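Local coordinates for predicted metal-dependent phosphohydrolase (Magnetospirillum magnetotacticum MS-1, PDB 3KH1), which probably hydrolyses the phosphate ester of 5'-deoxynucleotides, as a metal-dependent phosphohydrolase of the HD-domain family, at residues H75-I80 with A105-L110; I80-T85 with E97-K102; D141-L146 with A183-L188. All blocks are in the same frame, centred on the assembly; numbering follows the deposited sequence. Where two conformers were deposited one is given.

Contact 1: H75-I80 with A105-L110; sequences HDIVEI and ARLFGL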
# COMPACT_ATOMS: atom_id res chain seq x y z
N HIS A 75 1.23 5.34 8.15
CA HIS A 75 1.51 5.11 9.56
C HIS A 75 2.91 4.64 9.89
O HIS A 75 3.35 4.85 11.01
CB HIS A 75 0.46 4.16 10.22
CG HIS A 75 0.79 2.70 10.07
ND1 HIS A 75 0.59 1.99 8.90
CD2 HIS A 75 1.36 1.84 10.95
CE1 HIS A 75 1.02 0.74 9.07
NE2 HIS A 75 1.47 0.62 10.32
N ASP A 76 3.57 3.98 8.94
CA ASP A 76 4.92 3.49 9.13
C ASP A 76 6.00 4.27 8.40
O ASP A 76 7.18 3.91 8.45
CB ASP A 76 5.04 2.00 8.78
CG ASP A 76 4.76 1.09 9.97
OD1 ASP A 76 4.81 1.57 11.13
OD2 ASP A 76 4.57 -0.11 9.69
N ILE A 77 5.67 5.38 7.78
CA ILE A 77 6.71 6.17 7.10
C ILE A 77 7.87 6.53 8.01
O ILE A 77 9.04 6.49 7.57
CB ILE A 77 6.09 7.37 6.37
CG1 ILE A 77 5.36 6.85 5.08
CG2 ILE A 77 7.16 8.45 6.08
CD1 ILE A 77 4.48 7.91 4.39
N VAL A 78 7.58 6.83 9.29
CA VAL A 78 8.68 7.11 10.20
C VAL A 78 9.71 6.00 10.32
O VAL A 78 10.90 6.26 10.65
CB VAL A 78 8.19 7.48 11.63
CG1 VAL A 78 7.47 8.86 11.60
CG2 VAL A 78 7.33 6.34 12.27
N GLU A 79 9.32 4.75 10.05
CA GLU A 79 10.25 3.62 10.14
C GLU A 79 11.37 3.66 9.10
O GLU A 79 12.37 2.96 9.26
CB GLU A 79 9.50 2.27 10.15
CG GLU A 79 8.47 2.19 11.32
CD GLU A 79 8.06 0.80 11.73
OE1 GLU A 79 8.29 -0.15 10.99
OE2 GLU A 79 7.53 0.69 12.87
N ILE A 80 11.23 4.44 8.03
CA ILE A 80 12.33 4.65 7.09
C ILE A 80 13.59 5.01 7.83
O ILE A 80 14.66 4.52 7.47
CB ILE A 80 11.98 5.69 6.01
CG1 ILE A 80 10.92 5.15 5.05
CG2 ILE A 80 13.22 6.18 5.27
CD1 ILE A 80 10.23 6.19 4.24
N ALA A 105 9.87 14.48 11.69
CA ALA A 105 10.32 15.81 11.31
C ALA A 105 11.06 15.86 9.96
O ALA A 105 10.80 16.76 9.15
CB ALA A 105 11.16 16.43 12.42
N ARG A 106 11.94 14.89 9.70
CA ARG A 106 12.72 14.89 8.47
C ARG A 106 11.86 14.49 7.29
O ARG A 106 11.91 15.11 6.22
CB ARG A 106 13.91 13.95 8.56
CG ARG A 106 14.81 14.04 7.33
CD ARG A 106 15.90 13.00 7.35
NE ARG A 106 15.45 11.67 6.93
CZ ARG A 106 15.27 11.26 5.67
NH1 ARG A 106 15.47 12.07 4.63
NH2 ARG A 106 14.96 10.01 5.43
N LEU A 107 11.09 13.41 7.47
CA LEU A 107 10.36 12.82 6.36
C LEU A 107 9.14 13.64 6.00
O LEU A 107 9.01 14.04 4.83
CB LEU A 107 9.99 11.36 6.69
CG LEU A 107 11.23 10.42 6.60
CD1 LEU A 107 11.03 9.19 7.46
CD2 LEU A 107 11.54 10.11 5.13
N PHE A 108 8.22 13.86 6.94
CA PHE A 108 7.07 14.73 6.64
C PHE A 108 7.53 16.15 6.30
O PHE A 108 6.87 16.84 5.54
CB PHE A 108 6.02 14.70 7.77
CG PHE A 108 5.43 13.32 8.00
CD1 PHE A 108 4.78 12.64 6.97
CD2 PHE A 108 5.56 12.66 9.21
CE1 PHE A 108 4.26 11.37 7.16
CE2 PHE A 108 5.03 11.37 9.37
CZ PHE A 108 4.40 10.76 8.36
N GLY A 109 8.71 16.55 6.80
CA GLY A 109 9.23 17.89 6.54
C GLY A 109 9.60 18.08 5.08
O GLY A 109 9.81 19.22 4.66
N LEU A 110 9.72 17.01 4.30
CA LEU A 110 9.90 17.13 2.84
C LEU A 110 8.66 17.73 2.15
O LEU A 110 8.75 18.33 1.09
CB LEU A 110 10.23 15.77 2.22
CG LEU A 110 11.59 15.15 2.60
CD1 LEU A 110 11.68 13.72 2.05
CD2 LEU A 110 12.77 16.02 2.13
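Leu107 reaches from helix 96-108 against Ile77, Val78 and Ile80, in the turn and the start of helix 79-82. Its CB rests against Ile77 CG2 at 4.1 Å, the two side chains passing at a slant. Further out, Leu107 CD1 ends over the backbone, 3.4 Å from Ile77 O, and also meets Ile80 CB at 3.9 Å. The carbonyl under this methyl already accepts a backbone bond from Ile80 N, so the apolar tip crowds a group whose polarity is answered within the turn. Ile77 CG2 points across because it stands opposite the backbone N of its own residue, with CG1 turned back beside that N (chi1 -74°). The type I turn from Asp76 to Glu79 starts on the second residue of the adjacent His75-Asp76 pair, which matches the His-Asp motif for which HD phosphohydrolases are named; both of those side chains point away from helix 96-108. One residue on from Leu107, the Phe108 ring slants against two aliphatic groups that lie on the same side of its plane, and presents neither a clear face nor a clear edge to them: CE2 meets Val78 CG1 at 4.2 Å, while CE1 lies 4.3 Å from Ile77 CG2. Trp123 of helix 113-128 touches both Val78 and Phe108. At the solvent-facing border, Ile80 CG2 comes up to the edge of the Arg106 guanidinium near NH2, whose group is held by salt bridges to Asp81 and Glu19.

Contact 2: I80-T85 with E97-K102; sequences IDAGDT and EERERK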
# COMPACT_ATOMS: atom_id res chain seq x y z
N ILE A 80 11.23 4.44 8.03
CA ILE A 80 12.33 4.65 7.09
C ILE A 80 13.59 5.01 7.83
O ILE A 80 14.66 4.52 7.47
CB ILE A 80 11.98 5.69 6.01
CG1 ILE A 80 10.92 5.15 5.05
CG2 ILE A 80 13.22 6.18 5.27
CD1 ILE A 80 10.23 6.19 4.24
N ASP A 81 13.49 5.92 8.81
CA ASP A 81 14.63 6.32 9.61
C ASP A 81 14.69 5.56 10.94
O ASP A 81 15.79 5.30 11.45
CB ASP A 81 14.59 7.83 9.92
CG ASP A 81 14.83 8.74 8.72
OD1 ASP A 81 15.11 8.25 7.58
OD2 ASP A 81 14.79 9.99 8.99
N ALA A 82 13.54 5.27 11.55
CA ALA A 82 13.54 4.69 12.91
C ALA A 82 13.66 3.17 12.94
O ALA A 82 13.96 2.61 14.01
CB ALA A 82 12.30 5.12 13.69
N GLY A 83 13.42 2.50 11.81
CA GLY A 83 13.39 1.04 11.75
C GLY A 83 12.13 0.48 12.38
O GLY A 83 11.29 1.20 12.90
N ASP A 84 11.97 -0.82 12.27
CA ASP A 84 10.87 -1.51 12.86
C ASP A 84 11.26 -2.00 14.26
O ASP A 84 12.43 -2.33 14.52
CB ASP A 84 10.51 -2.72 11.99
CG ASP A 84 9.35 -3.52 12.55
OD1 ASP A 84 8.27 -2.93 12.59
OD2 ASP A 84 9.51 -4.69 12.93
N THR A 85 10.27 -1.99 15.16
CA THR A 85 10.41 -2.54 16.48
C THR A 85 9.36 -3.63 16.65
O THR A 85 8.17 -3.35 16.56
CB THR A 85 10.17 -1.43 17.56
OG1 THR A 85 11.03 -0.26 17.35
CG2 THR A 85 10.45 -1.99 18.95
N GLU A 97 10.37 6.33 20.72
CA GLU A 97 9.68 7.62 20.66
C GLU A 97 10.56 8.72 20.06
O GLU A 97 10.11 9.45 19.16
CB GLU A 97 9.15 8.02 22.05
N GLU A 98 11.82 8.84 20.52
CA GLU A 98 12.72 9.89 20.00
C GLU A 98 13.11 9.65 18.54
O GLU A 98 13.15 10.61 17.76
CB GLU A 98 14.00 10.10 20.84
CG GLU A 98 14.94 11.20 20.31
N ARG A 99 13.42 8.40 18.19
CA ARG A 99 13.76 8.00 16.81
C ARG A 99 12.64 8.39 15.87
O ARG A 99 12.86 8.96 14.81
CB ARG A 99 13.91 6.47 16.72
CG ARG A 99 15.22 5.91 17.22
CD ARG A 99 15.42 4.51 16.70
NE ARG A 99 15.02 3.50 17.68
CZ ARG A 99 13.98 2.69 17.56
NH1 ARG A 99 13.20 2.74 16.48
NH2 ARG A 99 13.72 1.81 18.53
N GLU A 100 11.42 8.05 16.27
CA GLU A 100 10.23 8.27 15.43
C GLU A 100 9.89 9.77 15.34
O GLU A 100 9.58 10.27 14.28
CB GLU A 100 9.04 7.40 15.89
CG GLU A 100 9.29 5.91 15.63
CD GLU A 100 8.13 4.99 15.86
OE1 GLU A 100 7.09 5.42 16.39
OE2 GLU A 100 8.27 3.79 15.51
N ARG A 101 10.02 10.50 16.44
CA ARG A 101 9.78 11.95 16.42
C ARG A 101 10.73 12.65 15.44
O ARG A 101 10.28 13.44 14.60
CB ARG A 101 9.91 12.54 17.85
CG ARG A 101 9.87 14.09 17.98
CD ARG A 101 9.92 14.55 19.46
NE ARG A 101 11.24 14.29 20.06
CZ ARG A 101 11.52 13.41 21.04
NH1 ARG A 101 10.57 12.67 21.63
NH2 ARG A 101 12.77 13.28 21.45
N LYS A 102 12.03 12.32 15.51
CA LYS A 102 13.01 12.84 14.57
C LYS A 102 12.76 12.40 13.12
O LYS A 102 12.88 13.20 12.20
CB LYS A 102 14.44 12.45 14.96
O HOH W 1 10.45 2.12 15.38
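Ala82 CB sits in the angle between two neighbouring side chains of helix 96-108, equally close to Arg99 CB and to Glu100 CG at 3.7 Å. That small methyl lets the backbones approach to 5.1 Å between Ala82 CA and Arg99 CA. From there the Arg99 chain runs alongside the end of helix 79-82 and, bending at its third torsion (chi3 -97°), brings the guanidinium to the last carbonyl of that helix. Arg99 NH1 gives Ala82 O a hydrogen bond that is short, 2.6 Å, but weak, with an angle of 116° at the hydrogen; it belongs to one of two Arg99 conformers, so the bond is doubtful. Thr85 OG1 lies near the plane of the guanidinium, at its edge.

Around this first shell a single water ties the polar groups together. It donates to Gly83 O at 2.8 Å and to Glu100 OE2 at 2.7 Å, and accepts from Thr85 OG1 and, with the same reserve, from Arg99 NH1. Gly83, the first residue to leave the helical region, with positive phi (74°), takes the chain out of helix 79-82; its carbonyl and Thr85 OG1 then both reach the water. Glu100, stretched out beyond CG, carries its carboxylate there while Val78 touches its side chain. The contact thus joins the C-terminal end of short helix 79-82, and the loop after it, to the first turns of helix 96-108, while Asp81 packs further along that helix on Ala103 and Leu107 and forms a salt bridge with Arg106.

Contact 3: D141-L146 with A183-L188; sequences DRLQPL and AYARAL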
# COMPACT_ATOMS: atom_id res chain seq x y z
N ASP A 141 -4.48 -3.22 11.99
CA ASP A 141 -3.04 -3.41 12.04
C ASP A 141 -2.63 -4.51 13.01
O ASP A 141 -1.65 -5.23 12.78
CB ASP A 141 -2.33 -2.14 12.41
CG ASP A 141 -0.86 -2.26 12.24
OD1 ASP A 141 -0.44 -2.44 11.08
OD2 ASP A 141 -0.17 -2.13 13.24
N ARG A 142 -3.39 -4.65 14.10
CA ARG A 142 -3.11 -5.68 15.09
C ARG A 142 -3.69 -7.03 14.68
O ARG A 142 -3.19 -8.10 15.07
CB ARG A 142 -3.68 -5.27 16.44
CG ARG A 142 -2.97 -4.08 17.08
CD ARG A 142 -1.88 -4.49 17.99
NE ARG A 142 -0.87 -5.42 17.48
CZ ARG A 142 0.23 -5.09 16.77
NH1 ARG A 142 0.55 -3.82 16.50
NH2 ARG A 142 1.08 -6.06 16.40
N LEU A 143 -4.76 -7.03 13.88
CA LEU A 143 -5.37 -8.30 13.43
C LEU A 143 -4.50 -9.01 12.42
O LEU A 143 -4.36 -10.24 12.45
CB LEU A 143 -6.70 -7.97 12.79
CG LEU A 143 -7.49 -9.13 12.16
CD1 LEU A 143 -7.80 -10.25 13.18
CD2 LEU A 143 -8.80 -8.65 11.51
N GLN A 144 -3.96 -8.25 11.49
CA GLN A 144 -3.26 -8.87 10.38
C GLN A 144 -2.09 -9.80 10.78
O GLN A 144 -1.97 -10.91 10.21
CB GLN A 144 -2.87 -7.83 9.33
CG GLN A 144 -2.18 -8.36 8.05
CD GLN A 144 -0.68 -8.32 8.11
OE1 GLN A 144 -0.06 -8.12 9.17
NE2 GLN A 144 -0.07 -8.43 6.90
N PRO A 145 -1.25 -9.42 11.75
CA PRO A 145 -0.18 -10.33 12.13
C PRO A 145 -0.70 -11.63 12.75
O PRO A 145 -0.02 -12.65 12.68
CB PRO A 145 0.69 -9.53 13.10
CG PRO A 145 0.29 -8.16 12.87
CD PRO A 145 -1.06 -8.07 12.33
N LEU A 146 -1.84 -11.57 13.41
CA LEU A 146 -2.48 -12.78 13.94
C LEU A 146 -2.88 -13.73 12.82
O LEU A 146 -2.63 -14.95 12.87
CB LEU A 146 -3.67 -12.45 14.83
CG LEU A 146 -3.41 -11.52 16.00
CD1 LEU A 146 -4.73 -11.26 16.77
CD2 LEU A 146 -2.31 -12.00 16.92
N ALA A 183 -13.74 -10.61 18.44
CA ALA A 183 -14.23 -11.96 18.66
C ALA A 183 -13.59 -12.94 17.70
O ALA A 183 -13.19 -14.04 18.10
CB ALA A 183 -15.80 -11.99 18.55
N TYR A 184 -13.43 -12.53 16.42
CA TYR A 184 -12.73 -13.37 15.45
C TYR A 184 -11.33 -13.65 15.89
O TYR A 184 -10.86 -14.79 15.88
CB TYR A 184 -12.79 -12.74 14.07
CG TYR A 184 -12.15 -13.58 13.01
CD1 TYR A 184 -10.80 -13.45 12.72
CD2 TYR A 184 -12.88 -14.54 12.33
CE1 TYR A 184 -10.20 -14.29 11.79
CE2 TYR A 184 -12.27 -15.31 11.34
CZ TYR A 184 -10.94 -15.19 11.09
OH TYR A 184 -10.34 -15.97 10.13
N ALA A 185 -10.64 -12.59 16.26
CA ALA A 185 -9.26 -12.69 16.68
C ALA A 185 -9.10 -13.59 17.88
O ALA A 185 -8.18 -14.40 17.91
CB ALA A 185 -8.69 -11.32 16.96
N ARG A 186 -9.94 -13.43 18.90
CA ARG A 186 -9.87 -14.31 20.05
C ARG A 186 -10.10 -15.79 19.68
O ARG A 186 -9.43 -16.68 20.19
CB ARG A 186 -10.87 -13.91 21.17
CG ARG A 186 -10.54 -12.61 21.90
CD ARG A 186 -11.43 -12.39 23.12
NE ARG A 186 -12.86 -12.31 22.72
CZ ARG A 186 -13.48 -11.22 22.25
NH1 ARG A 186 -12.84 -10.07 22.13
NH2 ARG A 186 -14.75 -11.29 21.91
N ALA A 187 -11.06 -16.05 18.80
CA ALA A 187 -11.33 -17.44 18.38
C ALA A 187 -10.14 -18.00 17.58
O ALA A 187 -9.73 -19.13 17.73
CB ALA A 187 -12.61 -17.48 17.54
N LEU A 188 -9.50 -17.15 16.77
CA LEU A 188 -8.33 -17.55 16.00
C LEU A 188 -7.20 -17.92 16.93
O LEU A 188 -6.52 -18.94 16.74
CB LEU A 188 -7.90 -16.40 15.07
CG LEU A 188 -6.84 -16.69 14.00
CD1 LEU A 188 -7.42 -17.58 12.87
CD2 LEU A 188 -6.28 -15.39 13.45
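Leu146 meets Ala185 and Leu188 through different parts of its side chain, and tracing it outward shows how two helices running in nearly the same direction can pack through small and branched residues. At the base, Leu146 CB lies 4.2 Å from Leu188 CD2. That same methyl of Leu188 also settles beside the backbone, 3.7 Å from Leu146 O. CG stands opposite the carbonyl carbon, next to the backbone N (chi1 -56°), which turns the branch back toward the N-terminal end of its helix, to the level of Ala185. There CD1 reaches across to touch Ala185 CB at 4.0 Å. The side chain of Leu146 is further enclosed by Ile174 of helix 164-177 and by Trp157.

Ala185 is the small residue of the meeting. Its CB takes Leu143 CD1 as well, also at 4.0 Å, so one methyl is touched by tips from successive turns of helix 132-151. Leu143 reaches it by a different route: its CG is opposite the backbone N (chi1 176°), and CD1 then comes to the rim of the Tyr184 ring, close to the ring plane, 4.4 Å from Tyr184 CD1. The short helical segments cross at 25° with their axes 10.6 Å apart at closest approach. Met14 of the second subunit packs on both Leu143 and Tyr184, so the contact borders the dimer interface.

On the side turned from helix 179-195, Asp141 hydrogen-bonds His44 through OD1, and Gln144 bonds to Glu39 and His47. Apolar packing on one flank and a histidine-bound aspartate on another are consistent with helix 132-151 supplying the last aspartate of the H...HD...D signature of the all-helical HD-domain fold.

Contacts 1 and 2 form one continuous patch: both pair helix 79-82 with helix 96-108, they share Ile80, and their centres are 9 Å apart, with contact 2 nested in the loop that contact 1 closes. Contact 3 follows later in the chain and lies on the opposite side of its centre, about 28 Å from contact 1 and 26 Å from contact 2, centre to centre. Yet contacts 1 and 3 touch at the presumed HD centre, where His75 NE2 lies 3.7 Å from Asp141 OD1. A bound calcium ion is about 7 Å from the side chain of Leu146 in contact 3 and about 12 Å from that of Thr85 in contact 2.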